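Local atomic coordinates of D-alanyl-lipoteichoic acid synthetase (Streptococcus pneumoniae, PDB entry 3BMA), a protein that probably takes part in the D-alanylation of lipoteichoic acid during cell wall biogenesis, as a DltD-family member of the SGNH-hydrolase clan. Residues C[109-114]-C[270-275]; C[258-263]-C[301-306]. The protein carries 1 engineered substitution. All coordinates share one frame; numbering follows the deposited sequence.

From the N terminus, the chain runs through three strands of the central parallel sheet before it reaches 109-114, in the loop between strand 101-105 and helix 118-124. A long, largely helical excursion follows, with no strand in it, and contact 1 closes it where 270-275 leads into helix 274-287. Just before that return the chain passes 258-263, which is met by helix 301-307, after strand 291-296 in the chain; contact 2 closes this shorter loop. The two loops therefore cross. Contact 1 ties the exit of strand 101-105 to the start of helix 274-287, whereas contact 2 ties the approach to that helix to the chain leaving strand 291-296. Their centres lie about 21 Å apart.

Contact 1. Residues C[109-114]-C[270-275]; sequences QWFSKN and LKSPEY
Phe111 lies against the first turn of helix 274-287, one face of its ring taken up by Glu274 and its edge turned into Tyr275. Glu274 CG stands over the middle of that face, 3.6 Å from the ring centroid and 10° off the normal, a CH-pi contact. The bend at chi2 then carries the carboxylate beyond the ring, its plane nearly perpendicular to the phenyl. There a water 2.7 Å from Glu274 OE1 bridges it to Trp110 O, and OE2 is hydrogen-bonded to Ser83 OG. On the Tyr275 side the rings form an edge-to-face pair with planes inclined at 51°; Phe111 CD2 sits over the tyrosine ring, 3.5 Å from Tyr275 CZ. The hydroxyl of Tyr275 is hydrogen-bonded to Tyr269 O.

Phe111 is the centre of an inverse gamma turn, closed by a weak bond from Ser112 N to Trp110 O, and this turn faces a capped helix start. Ser272 OG accepts from Glu274 N at 3.2 Å, the capping bond, and donates to Ser112 O, 2.6 Å from Ser272 OG. Set anti to the backbone N (chi1 -160°), the hydroxyl can serve both segments at once. Next along, Pro273 lays its ring against the backbone of Lys113 and Asn114, with Pro273 CD 3.4 Å from Lys113 O.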
ATOM      1  N   GLN C 109     -29.761 -16.718  32.523  1.00 27.38           N
ATOM      2  CA  GLN C 109     -30.732 -15.757  31.998  1.00 36.26           C
ATOM      3  C   GLN C 109     -30.241 -15.000  30.751  1.00 38.12           C
ATOM      4  O   GLN C 109     -31.040 -14.349  30.074  1.00 43.81           O
ATOM      5  CB  GLN C 109     -31.237 -14.804  33.098  1.00 40.96           C
ATOM      6  CG  GLN C 109     -30.230 -13.780  33.612  1.00 50.97           C
ATOM      7  CD  GLN C 109     -30.426 -12.393  33.025  1.00 60.86           C
ATOM      8  OE1 GLN C 109     -29.474 -11.764  32.566  1.00 68.58           O
ATOM      9  NE2 GLN C 109     -31.665 -11.906  33.044  1.00 62.97           N
ATOM     10  N   TRP C 110     -28.942 -15.098  30.444  1.00 35.75           N
ATOM     11  CA  TRP C 110     -28.403 -14.603  29.167  1.00 32.25           C
ATOM     12  C   TRP C 110     -28.819 -15.519  28.026  1.00 35.26           C
ATOM     13  O   TRP C 110     -28.643 -15.183  26.853  1.00 39.84           O
ATOM     14  CB  TRP C 110     -26.873 -14.542  29.152  1.00 28.13           C
ATOM     15  CG  TRP C 110     -26.200 -13.773  30.242  1.00 31.16           C
ATOM     16  CD1 TRP C 110     -26.752 -12.828  31.065  1.00 28.50           C
ATOM     17  CD2 TRP C 110     -24.819 -13.861  30.601  1.00 23.80           C
ATOM     18  NE1 TRP C 110     -25.798 -12.343  31.931  1.00 33.73           N
ATOM     19  CE2 TRP C 110     -24.603 -12.957  31.666  1.00 27.67           C
ATOM     20  CE3 TRP C 110     -23.743 -14.629  30.137  1.00 25.28           C
ATOM     21  CZ2 TRP C 110     -23.357 -12.812  32.281  1.00 21.06           C
ATOM     22  CZ3 TRP C 110     -22.504 -14.469  30.737  1.00 27.20           C
ATOM     23  CH2 TRP C 110     -22.322 -13.564  31.798  1.00 30.97           C
ATOM     24  N   PHE C 111     -29.351 -16.686  28.369  1.00 36.23           N
ATOM     25  CA  PHE C 111     -29.693 -17.682  27.373  1.00 35.24           C
ATOM     26  C   PHE C 111     -31.158 -17.557  26.937  1.00 40.39           C
ATOM     27  O   PHE C 111     -31.876 -18.550  26.811  1.00 40.18           O
ATOM     28  CB  PHE C 111     -29.310 -19.091  27.849  1.00 30.72           C
ATOM     29  CG  PHE C 111     -27.818 -19.312  27.945  1.00 27.89           C
ATOM     30  CD1 PHE C 111     -27.098 -18.852  29.044  1.00 14.40           C
ATOM     31  CD2 PHE C 111     -27.132 -19.976  26.931  1.00 26.24           C
ATOM     32  CE1 PHE C 111     -25.723 -19.045  29.131  1.00 20.80           C
ATOM     33  CE2 PHE C 111     -25.747 -20.184  27.014  1.00 31.03           C
ATOM     34  CZ  PHE C 111     -25.042 -19.716  28.121  1.00 25.52           C
ATOM     35  N   SER C 112     -31.562 -16.307  26.686  1.00 40.69           N
ATOM     36  CA  SER C 112     -32.891 -15.966  26.185  0.50 38.15           C
ATOM     37  C   SER C 112     -33.027 -16.358  24.713  1.00 33.71           C
ATOM     38  O   SER C 112     -32.025 -16.568  24.032  1.00 37.85           O
ATOM     39  CB  SER C 112     -33.140 -14.467  26.364  0.50 37.43           C
ATOM     40  OG  SER C 112     -34.335 -14.055  25.724  0.50 51.47           O
ATOM     41  N   LYS C 113     -34.264 -16.439  24.221  1.00 34.70           N
ATOM     42  CA  LYS C 113     -34.523 -16.868  22.838  1.00 39.46           C
ATOM     43  C   LYS C 113     -33.909 -15.925  21.794  1.00 38.41           C
ATOM     44  O   LYS C 113     -33.440 -16.371  20.749  1.00 42.71           O
ATOM     45  CB  LYS C 113     -36.025 -17.170  22.603  1.00 41.45           C
ATOM     46  CG  LYS C 113     -36.874 -16.104  21.894  1.00 53.54           C
ATOM     47  CD  LYS C 113     -36.997 -16.373  20.385  1.00 61.26           C
ATOM     48  CE  LYS C 113     -38.202 -17.231  20.037  1.00 67.00           C
ATOM     49  NZ  LYS C 113     -39.430 -16.404  19.907  1.00 71.40           N
ATOM     50  N   ASN C 114     -33.896 -14.630  22.108  1.00 41.49           N
ATOM     51  CA  ASN C 114     -33.324 -13.612  21.233  1.00 42.11           C
ATOM     52  C   ASN C 114     -31.848 -13.345  21.525  1.00 42.97           C
ATOM     53  O   ASN C 114     -31.144 -12.757  20.704  1.00 44.21           O
ATOM     54  CB  ASN C 114     -34.148 -12.325  21.314  1.00 38.73           C
ATOM     55  CG  ASN C 114     -35.585 -12.525  20.852  1.00 45.82           C
ATOM     56  OD1 ASN C 114     -35.841 -13.240  19.876  1.00 33.80           O
ATOM     57  ND2 ASN C 114     -36.530 -11.899  21.552  1.00 36.77           N
ATOM     58  N   LEU C 270     -33.652 -22.747  27.332  1.00 30.85           N
ATOM     59  CA  LEU C 270     -33.088 -23.908  26.662  1.00 35.79           C
ATOM     60  C   LEU C 270     -32.701 -23.598  25.228  1.00 39.49           C
ATOM     61  O   LEU C 270     -31.804 -24.231  24.671  1.00 43.20           O
ATOM     62  CB  LEU C 270     -34.057 -25.089  26.711  1.00 37.86           C
ATOM     63  CG  LEU C 270     -34.115 -25.900  28.011  1.00 41.02           C
ATOM     64  CD1 LEU C 270     -35.370 -26.761  28.054  1.00 40.56           C
ATOM     65  CD2 LEU C 270     -32.860 -26.752  28.189  1.00 42.75           C
ATOM     66  N   LYS C 271     -33.383 -22.621  24.638  1.00 42.91           N
ATOM     67  CA  LYS C 271     -33.150 -22.247  23.249  1.00 44.03           C
ATOM     68  C   LYS C 271     -32.559 -20.849  23.190  1.00 42.44           C
ATOM     69  O   LYS C 271     -33.176 -19.894  23.661  1.00 40.94           O
ATOM     70  CB  LYS C 271     -34.450 -22.322  22.444  1.00 43.03           C
ATOM     71  CG  LYS C 271     -35.043 -23.725  22.328  1.00 40.70           C
ATOM     72  CD  LYS C 271     -36.339 -23.701  21.530  1.00 47.06           C
ATOM     73  CE  LYS C 271     -36.737 -25.089  21.061  1.00 52.24           C
ATOM     74  NZ  LYS C 271     -37.854 -25.043  20.083  1.00 55.76           N
ATOM     75  N   SER C 272     -31.355 -20.741  22.625  1.00 40.87           N
ATOM     76  CA  SER C 272     -30.623 -19.473  22.586  1.00 40.58           C
ATOM     77  C   SER C 272     -29.471 -19.468  21.586  1.00 41.54           C
ATOM     78  O   SER C 272     -28.796 -20.488  21.417  1.00 42.59           O
ATOM     79  CB  SER C 272     -30.051 -19.149  23.966  1.00 40.42           C
ATOM     80  OG  SER C 272     -29.747 -17.768  24.058  1.00 35.99           O
ATOM     81  N   PRO C 273     -29.235 -18.310  20.928  1.00 41.69           N
ATOM     82  CA  PRO C 273     -27.988 -18.093  20.178  1.00 36.44           C
ATOM     83  C   PRO C 273     -26.761 -17.922  21.092  1.00 33.02           C
ATOM     84  O   PRO C 273     -25.628 -18.051  20.628  1.00 29.69           O
ATOM     85  CB  PRO C 273     -28.271 -16.804  19.395  1.00 37.45           C
ATOM     86  CG  PRO C 273     -29.297 -16.093  20.195  1.00 34.05           C
ATOM     87  CD  PRO C 273     -30.152 -17.157  20.808  1.00 34.79           C
ATOM     88  N   GLU C 274     -27.001 -17.648  22.376  1.00 26.36           N
ATOM     89  CA  GLU C 274     -25.955 -17.517  23.396  1.00 30.35           C
ATOM     90  C   GLU C 274     -25.155 -18.812  23.632  1.00 36.49           C
ATOM     91  O   GLU C 274     -24.018 -18.765  24.112  1.00 37.03           O
ATOM     92  CB  GLU C 274     -26.572 -16.993  24.703  1.00 30.25           C
ATOM     93  CG  GLU C 274     -25.607 -16.713  25.867  1.00 31.16           C
ATOM     94  CD  GLU C 274     -24.671 -15.546  25.631  1.00 35.74           C
ATOM     95  OE1 GLU C 274     -25.030 -14.609  24.888  1.00 46.67           O
ATOM     96  OE2 GLU C 274     -23.568 -15.559  26.211  1.00 38.26           O
ATOM     97  N   TYR C 275     -25.744 -19.957  23.290  1.00 36.33           N
ATOM     98  CA  TYR C 275     -25.026 -21.232  23.313  1.00 35.61           C
ATOM     99  C   TYR C 275     -23.928 -21.277  22.249  1.00 36.23           C
ATOM    100  O   TYR C 275     -22.852 -21.832  22.487  1.00 36.71           O
ATOM    101  CB  TYR C 275     -25.984 -22.414  23.128  1.00 36.46           C
ATOM    102  CG  TYR C 275     -26.885 -22.677  24.312  1.00 38.97           C
ATOM    103  CD1 TYR C 275     -28.224 -22.300  24.287  1.00 40.67           C
ATOM    104  CD2 TYR C 275     -26.401 -23.312  25.456  1.00 34.40           C
ATOM    105  CE1 TYR C 275     -29.059 -22.538  25.374  1.00 43.68           C
ATOM    106  CE2 TYR C 275     -27.225 -23.555  26.545  1.00 37.21           C
ATOM    107  CZ  TYR C 275     -28.551 -23.165  26.498  1.00 37.26           C
ATOM    108  OH  TYR C 275     -29.370 -23.403  27.573  1.00 44.72           O
TER
HETATM  109  O   HOH W   1     -27.073 -13.163  25.894  1.00 22.48           O

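Contact 2. Residues C[258-263]-C[301-306]; sequences KKLKDS and KKWMDY
One hydrogen bond joins the two backbones: Asp262 N donates to Tyr306 O at 3.1 Å, almost straight at 178° and in the plane of the carbonyl. Asp262 is, with Lys261, one of the central pair of a type II beta turn from Leu260 to Ser263.

The aliphatic contacts fall on two aromatic rings. Lys261 CD lies over one face of the Tyr306 ring, displaced toward its rim, in a CH-pi contact 4.0 Å from the centroid. With CG anti to the backbone N (chi1 174°) and a bend at chi2, the lysine chain crosses the phenol at about a right angle; Lys261 CB is 3.8 Å from Tyr306 OH. Leu260 also meets the six-membered end of Trp303 at its edge, Leu260 CD1 standing 3.9 Å from Trp303 CH2.

Within 258-263 itself, Lys261 NZ and Asp262 OD2 make a long salt bridge of 3.7 Å.

The Tyr306 hydroxyl is hydrogen-bonded to Leu257 O just before the turn, while Ile253 of helix 246-253 touches both Leu260 and Trp303, so helix 301-307, the chain following strand 291-296, meets that helix and its trailing loop together at the surface.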
ATOM      1  N   LYS C 258     -47.701  -5.719  40.532  1.00 78.92           N
ATOM      2  CA  LYS C 258     -49.009  -6.255  40.153  1.00 78.97           C
ATOM      3  C   LYS C 258     -48.953  -7.103  38.878  1.00 75.24           C
ATOM      4  O   LYS C 258     -49.507  -8.204  38.841  1.00 75.67           O
ATOM      5  CB  LYS C 258     -50.032  -5.122  40.009  1.00 83.61           C
ATOM      6  CG  LYS C 258     -50.379  -4.422  41.326  1.00 88.43           C
ATOM      7  CD  LYS C 258     -51.000  -3.044  41.103  1.00 92.24           C
ATOM      8  CE  LYS C 258     -52.476  -3.127  40.735  1.00 91.58           C
ATOM      9  NZ  LYS C 258     -53.047  -1.783  40.444  1.00 85.41           N
ATOM     10  N   LYS C 259     -48.271  -6.598  37.851  1.00 70.62           N
ATOM     11  CA  LYS C 259     -48.188  -7.297  36.563  1.00 67.25           C
ATOM     12  C   LYS C 259     -47.073  -8.350  36.497  1.00 67.12           C
ATOM     13  O   LYS C 259     -47.079  -9.210  35.609  1.00 66.02           O
ATOM     14  CB  LYS C 259     -48.080  -6.306  35.395  1.00 66.04           C
ATOM     15  CG  LYS C 259     -46.793  -5.493  35.340  1.00 61.24           C
ATOM     16  CD  LYS C 259     -46.654  -4.798  33.998  1.00 63.91           C
ATOM     17  CE  LYS C 259     -45.355  -4.017  33.908  1.00 69.17           C
ATOM     18  NZ  LYS C 259     -45.183  -3.381  32.571  1.00 70.09           N
ATOM     19  N   LEU C 260     -46.136  -8.283  37.444  1.00 63.41           N
ATOM     20  CA  LEU C 260     -44.993  -9.202  37.494  1.00 57.88           C
ATOM     21  C   LEU C 260     -45.353 -10.606  37.991  1.00 60.51           C
ATOM     22  O   LEU C 260     -44.569 -11.541  37.819  1.00 62.44           O
ATOM     23  CB  LEU C 260     -43.858  -8.614  38.350  1.00 57.07           C
ATOM     24  CG  LEU C 260     -43.012  -7.463  37.788  1.00 49.49           C
ATOM     25  CD1 LEU C 260     -42.089  -6.903  38.865  1.00 46.90           C
ATOM     26  CD2 LEU C 260     -42.215  -7.880  36.549  1.00 49.52           C
ATOM     27  N   LYS C 261     -46.528 -10.738  38.612  1.00 59.37           N
ATOM     28  CA  LYS C 261     -47.063 -12.024  39.068  1.00 55.89           C
ATOM     29  C   LYS C 261     -47.365 -12.943  37.883  1.00 57.41           C
ATOM     30  O   LYS C 261     -48.126 -12.577  36.981  1.00 57.12           O
ATOM     31  CB  LYS C 261     -48.322 -11.798  39.915  1.00 58.63           C
ATOM     32  CG  LYS C 261     -49.081 -13.057  40.341  1.00 65.26           C
ATOM     33  CD  LYS C 261     -48.543 -13.641  41.642  1.00 75.89           C
ATOM     34  CE  LYS C 261     -49.622 -14.396  42.413  1.00 75.21           C
ATOM     35  NZ  LYS C 261     -50.094 -15.617  41.702  1.00 76.35           N
ATOM     36  N   ASP C 262     -46.745 -14.127  37.905  1.00 56.70           N
ATOM     37  CA  ASP C 262     -46.819 -15.140  36.834  1.00 57.02           C
ATOM     38  C   ASP C 262     -46.368 -14.668  35.445  1.00 55.89           C
ATOM     39  O   ASP C 262     -46.866 -15.156  34.424  1.00 57.25           O
ATOM     40  CB  ASP C 262     -48.198 -15.820  36.783  1.00 62.94           C
ATOM     41  CG  ASP C 262     -48.378 -16.867  37.869  1.00 72.70           C
ATOM     42  OD1 ASP C 262     -47.374 -17.486  38.290  1.00 76.34           O
ATOM     43  OD2 ASP C 262     -49.534 -17.081  38.299  1.00 83.22           O
ATOM     44  N   SER C 263     -45.419 -13.730  35.428  1.00 56.34           N
ATOM     45  CA  SER C 263     -44.889 -13.155  34.191  0.50 55.06           C
ATOM     46  C   SER C 263     -43.957 -14.119  33.465  1.00 57.49           C
ATOM     47  O   SER C 263     -43.958 -14.195  32.241  1.00 61.04           O
ATOM     48  CB  SER C 263     -44.153 -11.846  34.490  0.50 53.92           C
ATOM     49  OG  SER C 263     -43.335 -11.451  33.401  0.50 56.10           O
ATOM     50  N   LYS C 301     -35.141 -17.405  44.592  1.00 55.52           N
ATOM     51  CA  LYS C 301     -36.204 -18.425  44.603  1.00 55.60           C
ATOM     52  C   LYS C 301     -37.571 -17.846  44.961  1.00 52.89           C
ATOM     53  O   LYS C 301     -38.587 -18.247  44.381  1.00 49.82           O
ATOM     54  CB  LYS C 301     -35.842 -19.584  45.541  1.00 55.14           C
ATOM     55  CG  LYS C 301     -36.820 -20.767  45.525  1.00 58.82           C
ATOM     56  CD  LYS C 301     -36.290 -21.965  46.309  1.00 60.64           C
ATOM     57  CE  LYS C 301     -35.731 -23.056  45.393  1.00 70.33           C
ATOM     58  NZ  LYS C 301     -34.523 -22.644  44.615  1.00 68.90           N
ATOM     59  N   LYS C 302     -37.579 -16.899  45.901  1.00 53.14           N
ATOM     60  CA  LYS C 302     -38.814 -16.222  46.296  0.50 56.61           C
ATOM     61  C   LYS C 302     -39.352 -15.350  45.166  1.00 58.85           C
ATOM     62  O   LYS C 302     -40.567 -15.160  45.048  1.00 60.57           O
ATOM     63  CB  LYS C 302     -38.621 -15.405  47.576  0.50 57.26           C
ATOM     64  CG  LYS C 302     -38.663 -16.245  48.846  0.50 59.45           C
ATOM     65  CD  LYS C 302     -38.798 -15.387  50.094  0.50 59.77           C
ATOM     66  CE  LYS C 302     -38.812 -16.248  51.347  0.50 62.07           C
ATOM     67  NZ  LYS C 302     -38.943 -15.433  52.585  0.50 61.41           N
ATOM     68  N   TRP C 303     -38.444 -14.842  44.333  1.00 57.39           N
ATOM     69  CA  TRP C 303     -38.809 -14.095  43.139  1.00 55.55           C
ATOM     70  C   TRP C 303     -39.347 -15.023  42.060  1.00 56.83           C
ATOM     71  O   TRP C 303     -40.359 -14.719  41.428  1.00 60.66           O
ATOM     72  CB  TRP C 303     -37.611 -13.307  42.605  1.00 55.26           C
ATOM     73  CG  TRP C 303     -37.738 -12.893  41.162  1.00 55.21           C
ATOM     74  CD1 TRP C 303     -37.036 -13.392  40.103  1.00 53.37           C
ATOM     75  CD2 TRP C 303     -38.637 -11.911  40.621  1.00 60.14           C
ATOM     76  NE1 TRP C 303     -37.429 -12.777  38.937  1.00 55.25           N
ATOM     77  CE2 TRP C 303     -38.412 -11.865  39.225  1.00 60.03           C
ATOM     78  CE3 TRP C 303     -39.609 -11.065  41.179  1.00 55.72           C
ATOM     79  CZ2 TRP C 303     -39.123 -11.005  38.377  1.00 56.32           C
ATOM     80  CZ3 TRP C 303     -40.314 -10.211  40.336  1.00 53.44           C
ATOM     81  CH2 TRP C 303     -40.066 -10.189  38.949  1.00 51.94           C
ATOM     82  N   MET C 304     -38.667 -16.151  41.858  1.00 57.67           N
ATOM     83  CA  MET C 304     -39.011 -17.073  40.778  1.00 58.86           C
ATOM     84  C   MET C 304     -40.311 -17.850  41.043  1.00 61.33           C
ATOM     85  O   MET C 304     -40.988 -18.268  40.101  1.00 63.23           O
ATOM     86  CB  MET C 304     -37.813 -17.968  40.401  1.00 60.00           C
ATOM     87  CG  MET C 304     -37.753 -19.368  40.992  1.00 59.66           C
ATOM     88  SD  MET C 304     -36.412 -20.325  40.229  1.00 54.90           S
ATOM     89  CE  MET C 304     -35.021 -19.733  41.158  1.00 50.47           C
ATOM     90  N   ASP C 305     -40.650 -18.023  42.321  1.00 63.66           N
ATOM     91  CA  ASP C 305     -41.945 -18.570  42.728  1.00 63.63           C
ATOM     92  C   ASP C 305     -43.060 -17.568  42.440  1.00 61.78           C
ATOM     93  O   ASP C 305     -44.147 -17.952  42.005  1.00 59.13           O
ATOM     94  CB  ASP C 305     -41.948 -18.934  44.219  1.00 66.34           C
ATOM     95  CG  ASP C 305     -41.164 -20.205  44.521  1.00 68.11           C
ATOM     96  OD1 ASP C 305     -40.916 -21.008  43.595  1.00 61.02           O
ATOM     97  OD2 ASP C 305     -40.801 -20.401  45.701  1.00 68.25           O
ATOM     98  N   TYR C 306     -42.773 -16.289  42.684  1.00 61.49           N
ATOM     99  CA  TYR C 306     -43.713 -15.202  42.411  1.00 60.97           C
ATOM    100  C   TYR C 306     -43.916 -14.985  40.912  1.00 59.33           C
ATOM    101  O   TYR C 306     -45.051 -14.862  40.450  1.00 61.36           O
ATOM    102  CB  TYR C 306     -43.257 -13.897  43.080  1.00 61.54           C
ATOM    103  CG  TYR C 306     -44.281 -12.781  43.008  1.00 66.93           C
ATOM    104  CD1 TYR C 306     -45.346 -12.729  43.908  1.00 72.35           C
ATOM    105  CD2 TYR C 306     -44.187 -11.777  42.040  1.00 67.93           C
ATOM    106  CE1 TYR C 306     -46.294 -11.709  43.847  1.00 73.24           C
ATOM    107  CE2 TYR C 306     -45.131 -10.752  41.970  1.00 69.41           C
ATOM    108  CZ  TYR C 306     -46.181 -10.726  42.876  1.00 70.73           C
ATOM    109  OH  TYR C 306     -47.116  -9.721  42.820  1.00 64.58           O
TER